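Local coordinates for protein Nrps/pks (Streptomyces albus, PDB 4OPE) that probably catalyses the decarboxylative condensation that lengthens the polyketide chain, as a ketosynthase domain of the oxazolomycin NRPS/PKS assembly line, at residues A[483-491]-A[556-567]; A[525-536]-A[545-553]. All coordinates share one frame; numbering follows the deposited sequence.

Overall arrangement
Both contacts lie on the same side of the chain's centre, in the small alpha/beta region that follows the ketosynthase core and is built round the three-stranded antiparallel sheet 449-455, 496-502, 524-528. Contact 1 joins helix 481-488 to the loop 556-567; contact 2 joins edge strand 524-528 and its outgoing loop to helix 541-550. Their centres are about 19 Å apart, and contact 2 is the more peripheral, about 34 Å from the chain centre against about 20 Å. Along the chain contact 2 is nested inside contact 1: the chain completes the sheet and its covering helix, then runs from 545-553 into 556-567 and passes back over helix 481-488 toward the core.

Contact 1 of 2, residues A[483-491]-A[556-567]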
# COMPACT_ATOMS: atom_id res chain seq x y z
N ALA A 483 -21.20 30.38 14.23
CA ALA A 483 -20.28 29.33 13.83
C ALA A 483 -20.91 27.94 14.05
O ALA A 483 -20.70 27.00 13.28
CB ALA A 483 -18.96 29.46 14.61
N VAL A 484 -21.67 27.83 15.13
CA VAL A 484 -22.31 26.58 15.44
C VAL A 484 -23.35 26.32 14.37
O VAL A 484 -23.42 25.23 13.82
CB VAL A 484 -22.95 26.64 16.82
CG1 VAL A 484 -23.85 25.43 17.05
CG2 VAL A 484 -21.88 26.67 17.90
N ALA A 485 -24.15 27.32 14.08
CA ALA A 485 -25.13 27.27 13.00
C ALA A 485 -24.50 26.92 11.68
O ALA A 485 -24.97 26.00 11.00
CB ALA A 485 -25.83 28.64 12.86
N ALA A 486 -23.45 27.66 11.31
CA ALA A 486 -22.82 27.49 10.00
C ALA A 486 -22.32 26.06 9.85
O ALA A 486 -22.54 25.43 8.82
CB ALA A 486 -21.69 28.49 9.77
N THR A 487 -21.67 25.55 10.88
CA THR A 487 -21.02 24.27 10.81
C THR A 487 -22.02 23.16 10.52
O THR A 487 -21.80 22.31 9.64
CB THR A 487 -20.26 24.00 12.12
OG1 THR A 487 -19.12 24.89 12.18
CG2 THR A 487 -19.80 22.55 12.20
N LEU A 488 -23.14 23.19 11.22
CA LEU A 488 -24.16 22.17 11.08
C LEU A 488 -24.81 22.18 9.71
O LEU A 488 -25.20 21.15 9.19
CB LEU A 488 -25.23 22.35 12.15
CG LEU A 488 -24.71 22.02 13.56
CD1 LEU A 488 -25.63 22.61 14.61
CD2 LEU A 488 -24.51 20.53 13.76
N LEU A 489 -24.86 23.35 9.10
CA LEU A 489 -25.43 23.47 7.77
C LEU A 489 -24.48 22.97 6.67
O LEU A 489 -24.88 22.90 5.49
CB LEU A 489 -25.85 24.89 7.49
CG LEU A 489 -26.97 25.36 8.42
CD1 LEU A 489 -27.24 26.85 8.24
CD2 LEU A 489 -28.21 24.51 8.13
N THR A 490 -23.27 22.60 7.02
CA THR A 490 -22.42 21.96 6.01
C THR A 490 -22.59 20.46 6.03
O THR A 490 -22.09 19.75 5.15
CB THR A 490 -20.96 22.25 6.26
OG1 THR A 490 -20.52 21.48 7.40
CG2 THR A 490 -20.77 23.73 6.48
N ARG A 491 -23.30 19.96 7.03
CA ARG A 491 -23.45 18.53 7.16
C ARG A 491 -24.50 17.94 6.26
O ARG A 491 -25.54 18.52 6.03
CB ARG A 491 -23.77 18.18 8.61
CG ARG A 491 -22.55 18.38 9.49
CD ARG A 491 -22.76 17.77 10.86
NE ARG A 491 -21.60 18.04 11.68
CZ ARG A 491 -21.39 17.52 12.87
NH1 ARG A 491 -22.29 16.68 13.43
NH2 ARG A 491 -20.28 17.87 13.50
N ALA A 556 -25.32 27.09 4.15
CA ALA A 556 -24.48 27.81 5.14
C ALA A 556 -23.96 29.10 4.49
O ALA A 556 -23.59 29.11 3.29
CB ALA A 556 -23.32 26.95 5.62
N PRO A 557 -23.95 30.20 5.26
CA PRO A 557 -23.44 31.47 4.74
C PRO A 557 -21.97 31.42 4.33
O PRO A 557 -21.14 30.84 5.01
CB PRO A 557 -23.67 32.45 5.90
CG PRO A 557 -24.80 31.87 6.67
CD PRO A 557 -24.69 30.37 6.53
N ALA A 558 -21.66 32.02 3.19
CA ALA A 558 -20.30 32.16 2.70
C ALA A 558 -19.37 32.75 3.76
O ALA A 558 -19.73 33.72 4.45
CB ALA A 558 -20.29 33.04 1.45
N GLY A 559 -18.19 32.15 3.89
CA GLY A 559 -17.11 32.71 4.68
C GLY A 559 -17.22 32.52 6.18
O GLY A 559 -16.29 32.85 6.91
N ALA A 560 -18.35 31.98 6.64
CA ALA A 560 -18.60 31.85 8.06
C ALA A 560 -17.46 31.09 8.76
O ALA A 560 -16.90 30.14 8.21
CB ALA A 560 -19.92 31.13 8.30
N PRO A 561 -17.14 31.52 9.97
CA PRO A 561 -16.12 30.78 10.69
C PRO A 561 -16.66 29.42 11.15
O PRO A 561 -17.87 29.28 11.37
CB PRO A 561 -15.85 31.69 11.88
CG PRO A 561 -17.21 32.32 12.17
CD PRO A 561 -17.95 32.38 10.86
N ARG A 562 -15.79 28.42 11.31
CA ARG A 562 -16.27 27.12 11.77
C ARG A 562 -15.69 26.61 13.09
O ARG A 562 -14.64 27.01 13.55
CB ARG A 562 -16.18 26.12 10.64
CG ARG A 562 -17.21 26.47 9.55
CD ARG A 562 -17.33 25.42 8.46
NE ARG A 562 -16.04 25.00 7.90
CZ ARG A 562 -15.75 24.95 6.59
NH1 ARG A 562 -16.63 25.28 5.65
NH2 ARG A 562 -14.56 24.54 6.20
N VAL A 563 -16.44 25.72 13.70
CA VAL A 563 -16.05 25.05 14.92
C VAL A 563 -16.31 23.58 14.77
O VAL A 563 -17.07 23.13 13.92
CB VAL A 563 -16.80 25.59 16.13
CG1 VAL A 563 -16.45 27.06 16.31
CG2 VAL A 563 -18.31 25.45 16.00
N SER A 564 -15.66 22.83 15.63
CA SER A 564 -15.75 21.39 15.63
C SER A 564 -16.82 21.03 16.58
O SER A 564 -16.73 21.39 17.75
CB SER A 564 -14.46 20.85 16.17
OG SER A 564 -13.38 21.31 15.39
N LEU A 565 -17.84 20.33 16.11
CA LEU A 565 -18.94 19.87 16.95
C LEU A 565 -18.98 18.37 16.91
O LEU A 565 -18.51 17.76 15.95
CB LEU A 565 -20.27 20.38 16.41
CG LEU A 565 -20.39 21.90 16.22
CD1 LEU A 565 -21.47 22.24 15.22
CD2 LEU A 565 -20.66 22.61 17.54
N PRO A 566 -19.58 17.75 17.93
CA PRO A 566 -19.60 16.31 17.94
C PRO A 566 -20.10 15.72 16.62
O PRO A 566 -21.03 16.25 16.00
CB PRO A 566 -20.53 15.99 19.07
CG PRO A 566 -20.42 17.17 19.99
CD PRO A 566 -20.21 18.35 19.11
N GLY A 567 -19.48 14.64 16.18
CA GLY A 567 -19.82 14.02 14.92
C GLY A 567 -21.04 13.11 15.03
O GLY A 567 -21.54 12.86 16.12
O HOH W 1 -17.70 19.63 13.15
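Thr487 and Val563 meet where an extended, irregular linker, 556-567, wraps across helix 481-488 of the small alpha/beta region beside the ketosynthase core, a course consistent with the returning linker that follows this region in modular polyketide synthases. Polar bonds fix the linker at two places. In the middle, Val563 N donates to Thr487 OG1 over 3.2 Å in an almost straight bond, 172° at the hydrogen. Farther on, the guanidinium of Arg491 meets the linker with its edge: NH1 at 2.9 Å and NH2 at 3.1 Å both bind Pro566 O end-on, and NH2 also reaches Leu565 O at 3.0 Å. Pro566 O and Leu565 O lie practically in the guanidinium plane, but NH2 stands well above the carbonyl plane of each, and only NH1 comes to Pro566 O in the carbonyl plane. The nearly straight chain of Arg491 from CG to NE (chi3 -177°) carries the guanidinium out to the carbonyls of Leu565 and Pro566 from the type I turn Leu488 to Arg491.

Apolar contacts fill the rest. The small methyls Ala486 CB and Ala560 CB touch at 3.5 Å, while Ala556 CB sits against Leu489 CB. Leu565 CD1 rests against both Thr487 CG2 and Leu488 CG, 3.6 Å from the latter, its side chain lying at about a right angle to that of Leu488. Val563 spreads its two methyls, CG1 toward Ala483 CB and CG2 toward Val484 CG2. Beyond the two segments, Phe471 of helix 458-473 also packs on Leu565, and Arg467 of that helix bonds Gly567 O. A water ties the side chain to the backbone, accepting from Arg491 NH2 at 3.1 Å and from Leu565 N.

Contact 2 of 2, residues A[525-536]-A[545-553]; sequences LTGTASRAAAPA and AEAWVRGAP
Gly527 lies opposite Val549, CA to CA 5.1 Å, where strand 525-528 and helix 545-550 run in roughly the same direction, 29° apart, with their axes 7.2 Å from each other at closest approach. Past the strand the chain curls round the end of the helix, and Ser530 N donates to Arg550 O over 3.1 Å. The same carbonyl also receives a water that bridges it to Thr528 O and to Ser530 OG.

Val549 is the main apolar side chain facing the strand. With CG1 anti to the backbone N (chi1 172°), that methyl rests over the peptide between Thr526 and Gly527, and Val549 CG2 turns to Leu525 CB at 3.6 Å. Leu525 extends the contact up the helix, CD1 reaching Ala545 CB and the aliphatic CG of Glu546.

The helix ends in a Schellman motif: Gly551, with positive phi, follows the last helical residue, and Ala552 N bonds back to Ala547 O. Ala529 CB packs on Gly551 CA. Strand 524-528 is an edge of the three-stranded antiparallel sheet, paired with 496-502, and the helix lies on one face of that sheet; Trp548 points to it, bonding Leu453 O through NE1.

On the flank facing the loop, Arg550 bends at chi3 (-80°), with Ala547 CA and Glu546 O on one side of the guanidinium plane, offset toward its rim. Arg550 NE at 2.7 Å and Arg550 NH2 at 2.9 Å both take Ala534 O, side-on and from the same face of that carbonyl. A weak bond runs from Arg550 NH2 to Pro535 O. Next to this grip Ala552 CB approaches Pro535 CA, and Ala547 CB meets Ala536 CB at 3.9 Å.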
# COMPACT_ATOMS: atom_id res chain seq x y z
N LEU A 525 -38.67 22.67 16.28
CA LEU A 525 -39.53 22.04 15.28
C LEU A 525 -38.93 20.69 14.87
O LEU A 525 -37.74 20.53 14.84
CB LEU A 525 -39.65 22.91 14.04
CG LEU A 525 -39.88 24.42 14.23
CD1 LEU A 525 -39.83 25.15 12.89
CD2 LEU A 525 -41.20 24.67 14.93
N THR A 526 -39.78 19.72 14.55
CA THR A 526 -39.30 18.44 14.14
C THR A 526 -40.12 17.96 12.97
O THR A 526 -41.27 18.33 12.82
CB THR A 526 -39.37 17.36 15.25
OG1 THR A 526 -40.73 17.03 15.50
CG2 THR A 526 -38.73 17.82 16.53
N GLY A 527 -39.53 17.12 12.13
CA GLY A 527 -40.29 16.51 11.07
C GLY A 527 -39.47 15.53 10.30
O GLY A 527 -38.32 15.33 10.60
N THR A 528 -40.08 14.89 9.34
CA THR A 528 -39.34 14.00 8.46
C THR A 528 -39.33 14.64 7.10
O THR A 528 -40.31 15.26 6.69
CB THR A 528 -39.97 12.60 8.44
OG1 THR A 528 -39.70 11.98 9.70
CG2 THR A 528 -39.33 11.76 7.37
N ALA A 529 -38.21 14.52 6.41
CA ALA A 529 -38.10 15.18 5.13
C ALA A 529 -39.08 14.53 4.17
O ALA A 529 -39.44 13.38 4.35
CB ALA A 529 -36.69 15.06 4.58
N SER A 530 -39.51 15.28 3.16
CA SER A 530 -40.26 14.72 2.04
C SER A 530 -39.68 15.29 0.76
O SER A 530 -39.02 16.32 0.76
CB SER A 530 -41.77 15.01 2.16
OG SER A 530 -42.00 16.37 2.44
N ARG A 531 -39.92 14.61 -0.34
CA ARG A 531 -39.30 14.98 -1.59
C ARG A 531 -39.95 16.24 -2.10
O ARG A 531 -41.13 16.47 -1.88
CB ARG A 531 -39.40 13.85 -2.60
CG ARG A 531 -38.80 12.56 -2.04
CD ARG A 531 -38.94 11.42 -3.02
NE ARG A 531 -38.18 10.26 -2.58
CZ ARG A 531 -38.29 9.06 -3.15
NH1 ARG A 531 -39.12 8.86 -4.15
NH2 ARG A 531 -37.57 8.04 -2.71
N ALA A 532 -39.14 17.06 -2.76
CA ALA A 532 -39.49 18.38 -3.28
C ALA A 532 -40.17 19.31 -2.27
O ALA A 532 -40.95 20.20 -2.65
CB ALA A 532 -40.31 18.25 -4.55
N ALA A 533 -39.84 19.16 -1.00
CA ALA A 533 -40.40 20.05 0.01
C ALA A 533 -40.20 21.52 -0.34
O ALA A 533 -39.21 21.91 -0.96
CB ALA A 533 -39.82 19.76 1.37
N ALA A 534 -41.16 22.32 0.05
CA ALA A 534 -41.08 23.73 -0.27
C ALA A 534 -39.84 24.32 0.37
O ALA A 534 -39.59 24.18 1.58
CB ALA A 534 -42.34 24.46 0.20
N PRO A 535 -39.04 24.97 -0.46
CA PRO A 535 -37.89 25.67 0.09
C PRO A 535 -38.30 26.87 0.99
O PRO A 535 -39.47 27.20 1.11
CB PRO A 535 -37.13 26.15 -1.17
CG PRO A 535 -38.19 26.23 -2.25
CD PRO A 535 -39.20 25.16 -1.92
N ALA A 536 -37.32 27.54 1.57
CA ALA A 536 -37.57 28.62 2.45
C ALA A 536 -38.21 29.76 1.70
O ALA A 536 -37.86 30.02 0.57
CB ALA A 536 -36.27 29.10 3.10
N ALA A 545 -35.66 27.58 9.55
CA ALA A 545 -36.09 26.51 10.41
C ALA A 545 -37.24 25.73 9.82
O ALA A 545 -37.22 24.53 9.77
CB ALA A 545 -36.49 27.07 11.75
N GLU A 546 -38.28 26.40 9.38
CA GLU A 546 -39.47 25.66 8.88
C GLU A 546 -39.17 24.84 7.61
O GLU A 546 -39.72 23.77 7.39
CB GLU A 546 -40.65 26.62 8.67
CG GLU A 546 -41.30 27.11 9.99
CD GLU A 546 -42.40 28.18 9.78
OE1 GLU A 546 -42.24 29.05 8.89
OE2 GLU A 546 -43.44 28.17 10.51
N ALA A 547 -38.28 25.35 6.77
CA ALA A 547 -37.95 24.69 5.53
C ALA A 547 -37.13 23.44 5.78
O ALA A 547 -37.37 22.44 5.18
CB ALA A 547 -37.18 25.66 4.64
N TRP A 548 -36.16 23.54 6.69
CA TRP A 548 -35.36 22.43 7.10
C TRP A 548 -36.18 21.28 7.60
O TRP A 548 -35.97 20.13 7.20
CB TRP A 548 -34.40 22.88 8.19
CG TRP A 548 -33.48 21.80 8.67
CD1 TRP A 548 -33.51 21.15 9.90
CD2 TRP A 548 -32.42 21.24 7.94
NE1 TRP A 548 -32.52 20.22 9.94
CE2 TRP A 548 -31.83 20.26 8.75
CE3 TRP A 548 -31.90 21.48 6.68
CZ2 TRP A 548 -30.74 19.52 8.34
CZ3 TRP A 548 -30.82 20.73 6.24
CH2 TRP A 548 -30.25 19.76 7.07
N VAL A 549 -37.10 21.56 8.50
CA VAL A 549 -38.02 20.53 8.99
C VAL A 549 -38.91 19.90 7.90
O VAL A 549 -39.19 18.69 7.96
CB VAL A 549 -38.83 21.08 10.18
CG1 VAL A 549 -39.92 20.13 10.60
CG2 VAL A 549 -37.85 21.29 11.34
N ARG A 550 -39.32 20.67 6.89
CA ARG A 550 -40.03 20.04 5.73
C ARG A 550 -39.18 19.09 4.88
O ARG A 550 -39.73 18.21 4.17
CB ARG A 550 -40.56 21.06 4.74
CG ARG A 550 -41.56 22.06 5.27
CD ARG A 550 -42.15 22.82 4.10
NE ARG A 550 -41.31 23.90 3.59
CZ ARG A 550 -41.27 25.11 4.12
NH1 ARG A 550 -41.98 25.42 5.21
NH2 ARG A 550 -40.50 26.03 3.58
N GLY A 551 -37.86 19.29 4.93
CA GLY A 551 -36.91 18.47 4.17
C GLY A 551 -36.02 19.25 3.22
O GLY A 551 -35.24 18.65 2.48
N ALA A 552 -36.12 20.56 3.26
CA ALA A 552 -35.44 21.42 2.30
C ALA A 552 -34.04 21.75 2.78
O ALA A 552 -33.83 21.99 3.96
CB ALA A 552 -36.21 22.72 2.10
N PRO A 553 -33.08 21.82 1.85
CA PRO A 553 -31.74 22.15 2.31
C PRO A 553 -31.66 23.61 2.60
O PRO A 553 -32.29 24.35 1.94
CB PRO A 553 -30.84 21.84 1.10
CG PRO A 553 -31.76 21.87 -0.10
CD PRO A 553 -33.16 21.57 0.40
O HOH W 2 -42.13 16.96 5.08